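Local coordinates for ethanolamine kinase Pv091845 (Plasmodium vivax, PDB 2QG7), which probably phosphorylates ethanolamine, the first step in making phosphatidylethanolamine by way of phosphoethanolamine, at residues Tyr93-Tyr98 against Ala134-Arg139. Numbering follows the deposited sequence.
Sequences YVMLHY and AKYLIR
With chi1 at -58° and chi2 at 176°, Ile138 carries CG1 beside its backbone N and holds CD1 extended from the strand, so that this one methyl meets both Val94 and Met95. Met95 leaves the helix to one side of the strand, and bends at chi2 and chi3 bring SD to Ile138 and CE toward the ring of Tyr136. The contact is wholly apolar. Ile138 CD1 lies 3.8 Å from Val94 CG1, in the angle between the two helix residues. Met95 SD is 4.0 Å from the same Ile138 CD1. The Val94 and Ile138 side chains lie alongside each other, pointing opposite ways, CG1 of the valine also touching Ile138 CG2 at 4.2 Å. The thioether passes obliquely over the isoleucine tip, and Met95 CE ends 4.3 Å from Tyr136 CD1, a loose approach to the ring. Tyr136 and Ile138, two apart on the strand, turn their CB atoms to the helix, while Leu137 between them points away. The axes of helix segment 93-98 and strand segment 136-139 come within 10.6 Å at closest, with 103° between their directions, so each element offers just two residues to the other. Val94 and Ile138 are the nearest pair along the backbones, their CA atoms 8.2 Å apart. Leu73 of helix 65-75 and Ile179 of strand 177-181 also touch Val94, while Leu102 packs on Tyr136 and Val103 on Met95. Strand 136-141 is hydrogen-bonded to strands 122-128 and 177-181 and is the central strand of a five-stranded antiparallel sheet. Helix 84-98 thus packs steeply across one face of that sheet, forming part of the hydrophobic core of the N-terminal lobe in the protein-kinase-like fold of choline/ethanolamine kinases.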
loop_
_atom_site.group_PDB
_atom_site.type_symbol
_atom_site.label_atom_id
_atom_site.label_comp_id
_atom_site.label_asym_id
_atom_site.label_seq_id
_atom_site.Cartn_x
_atom_site.Cartn_y
_atom_site.Cartn_z
ATOM N N TYR D 93 -28.237 -20.476 -20.976
ATOM C CA TYR D 93 -27.789 -21.717 -21.615
ATOM C C TYR D 93 -27.214 -22.710 -20.605
ATOM O O TYR D 93 -27.328 -23.930 -20.794
ATOM C CB TYR D 93 -26.740 -21.445 -22.699
ATOM C CG TYR D 93 -27.164 -20.513 -23.803
ATOM C CD1 TYR D 93 -28.513 -20.384 -24.168
ATOM C CD2 TYR D 93 -26.211 -19.782 -24.514
ATOM C CE1 TYR D 93 -28.908 -19.522 -25.190
ATOM C CE2 TYR D 93 -26.590 -18.906 -25.542
ATOM C CZ TYR D 93 -27.942 -18.784 -25.872
ATOM O OH TYR D 93 -28.319 -17.942 -26.893
ATOM N N VAL D 94 -26.571 -22.178 -19.558
ATOM C CA VAL D 94 -26.111 -22.989 -18.433
ATOM C C VAL D 94 -27.311 -23.701 -17.842
ATOM O O VAL D 94 -27.284 -24.926 -17.671
ATOM C CB VAL D 94 -25.324 -22.155 -17.360
ATOM C CG1 VAL D 94 -25.082 -22.964 -16.097
ATOM C CG2 VAL D 94 -23.963 -21.670 -17.927
ATOM N N MET D 95 -28.375 -22.949 -17.596
ATOM C CA MET D 95 -29.610 -23.504 -17.046
ATOM C C MET D 95 -30.367 -24.431 -18.009
ATOM O O MET D 95 -31.110 -25.328 -17.590
ATOM C CB MET D 95 -30.544 -22.371 -16.557
ATOM C CG MET D 95 -30.019 -21.577 -15.318
ATOM S SD MET D 95 -29.344 -22.553 -13.927
ATOM C CE MET D 95 -30.761 -23.609 -13.391
ATOM N N LEU D 96 -30.206 -24.194 -19.300
ATOM C CA LEU D 96 -30.927 -24.970 -20.293
ATOM C C LEU D 96 -30.286 -26.346 -20.518
ATOM O O LEU D 96 -30.999 -27.344 -20.667
ATOM C CB LEU D 96 -31.044 -24.180 -21.612
ATOM C CG LEU D 96 -31.731 -24.785 -22.855
ATOM C CD1 LEU D 96 -33.246 -25.031 -22.663
ATOM C CD2 LEU D 96 -31.475 -23.886 -24.042
ATOM N N HIS D 97 -28.953 -26.388 -20.552
ATOM C CA HIS D 97 -28.212 -27.609 -20.838
ATOM C C HIS D 97 -27.751 -28.281 -19.544
ATOM O O HIS D 97 -28.152 -29.415 -19.239
ATOM C CB HIS D 97 -27.015 -27.305 -21.761
ATOM C CG HIS D 97 -26.158 -28.499 -22.061
ATOM N ND1 HIS D 97 -24.781 -28.483 -21.932
ATOM C CD2 HIS D 97 -26.484 -29.755 -22.465
ATOM C CE1 HIS D 97 -24.292 -29.671 -22.247
ATOM N NE2 HIS D 97 -25.304 -30.461 -22.576
ATOM N N TYR D 98 -26.914 -27.578 -18.781
ATOM C CA TYR D 98 -26.312 -28.141 -17.566
ATOM C C TYR D 98 -27.340 -28.374 -16.439
ATOM O O TYR D 98 -27.363 -29.445 -15.815
ATOM C CB TYR D 98 -25.134 -27.264 -17.098
ATOM C CG TYR D 98 -23.922 -27.344 -17.990
ATOM C CD1 TYR D 98 -23.321 -26.181 -18.492
ATOM C CD2 TYR D 98 -23.355 -28.596 -18.337
ATOM C CE1 TYR D 98 -22.184 -26.245 -19.327
ATOM C CE2 TYR D 98 -22.211 -28.678 -19.170
ATOM C CZ TYR D 98 -21.635 -27.496 -19.669
ATOM O OH TYR D 98 -20.512 -27.561 -20.487
ATOM N N ALA D 134 -37.779 -20.834 -6.433
ATOM C CA ALA D 134 -36.587 -21.554 -5.981
ATOM C C ALA D 134 -35.331 -20.920 -6.585
ATOM O O ALA D 134 -35.315 -20.563 -7.778
ATOM C CB ALA D 134 -36.679 -23.036 -6.350
ATOM N N LYS D 135 -34.285 -20.789 -5.760
ATOM C CA LYS D 135 -33.088 -20.062 -6.156
ATOM C C LYS D 135 -31.864 -20.954 -6.304
ATOM O O LYS D 135 -31.600 -21.825 -5.465
ATOM C CB LYS D 135 -32.837 -18.893 -5.211
ATOM C CG LYS D 135 -34.122 -18.006 -5.026
ATOM C CD LYS D 135 -33.734 -16.784 -4.144
ATOM C CE LYS D 135 -35.042 -15.931 -3.927
ATOM N NZ LYS D 135 -34.571 -14.557 -3.220
ATOM N N TYR D 136 -31.142 -20.743 -7.405
ATOM C CA TYR D 136 -29.869 -21.428 -7.696
ATOM C C TYR D 136 -28.766 -20.391 -7.824
ATOM O O TYR D 136 -29.026 -19.189 -7.771
ATOM C CB TYR D 136 -29.968 -22.292 -8.967
ATOM C CG TYR D 136 -31.124 -23.284 -8.942
ATOM C CD1 TYR D 136 -32.387 -22.944 -9.453
ATOM C CD2 TYR D 136 -30.962 -24.561 -8.388
ATOM C CE1 TYR D 136 -33.449 -23.854 -9.407
ATOM C CE2 TYR D 136 -32.019 -25.468 -8.340
ATOM C CZ TYR D 136 -33.251 -25.111 -8.850
ATOM O OH TYR D 136 -34.280 -26.026 -8.806
ATOM N N LEU D 137 -27.531 -20.861 -7.962
ATOM C CA LEU D 137 -26.366 -19.981 -8.081
ATOM C C LEU D 137 -25.455 -20.517 -9.182
ATOM O O LEU D 137 -25.161 -21.734 -9.224
ATOM C CB LEU D 137 -25.614 -19.911 -6.738
ATOM C CG LEU D 137 -24.457 -18.929 -6.550
ATOM C CD1 LEU D 137 -24.969 -17.500 -6.564
ATOM C CD2 LEU D 137 -23.714 -19.201 -5.236
ATOM N N ILE D 138 -25.031 -19.630 -10.087
ATOM C CA ILE D 138 -24.072 -20.036 -11.090
ATOM C C ILE D 138 -22.722 -19.437 -10.743
ATOM O O ILE D 138 -22.604 -18.234 -10.489
ATOM C CB ILE D 138 -24.490 -19.658 -12.531
ATOM C CG1 ILE D 138 -25.842 -20.282 -12.880
ATOM C CG2 ILE D 138 -23.429 -20.110 -13.534
ATOM C CD1 ILE D 138 -26.368 -19.868 -14.241
ATOM N N ARG D 139 -21.714 -20.305 -10.720
ATOM C CA ARG D 139 -20.363 -19.885 -10.470
ATOM C C ARG D 139 -19.534 -20.173 -11.707
ATOM O O ARG D 139 -19.426 -21.322 -12.161
ATOM C CB ARG D 139 -19.795 -20.603 -9.240
ATOM C CG ARG D 139 -18.455 -20.072 -8.773
ATOM C CD ARG D 139 -17.839 -20.991 -7.745
ATOM N NE ARG D 139 -18.585 -20.997 -6.487
ATOM C CZ ARG D 139 -18.479 -20.074 -5.527
ATOM N NH1 ARG D 139 -19.216 -20.194 -4.427
ATOM N NH2 ARG D 139 -17.651 -19.029 -5.650
#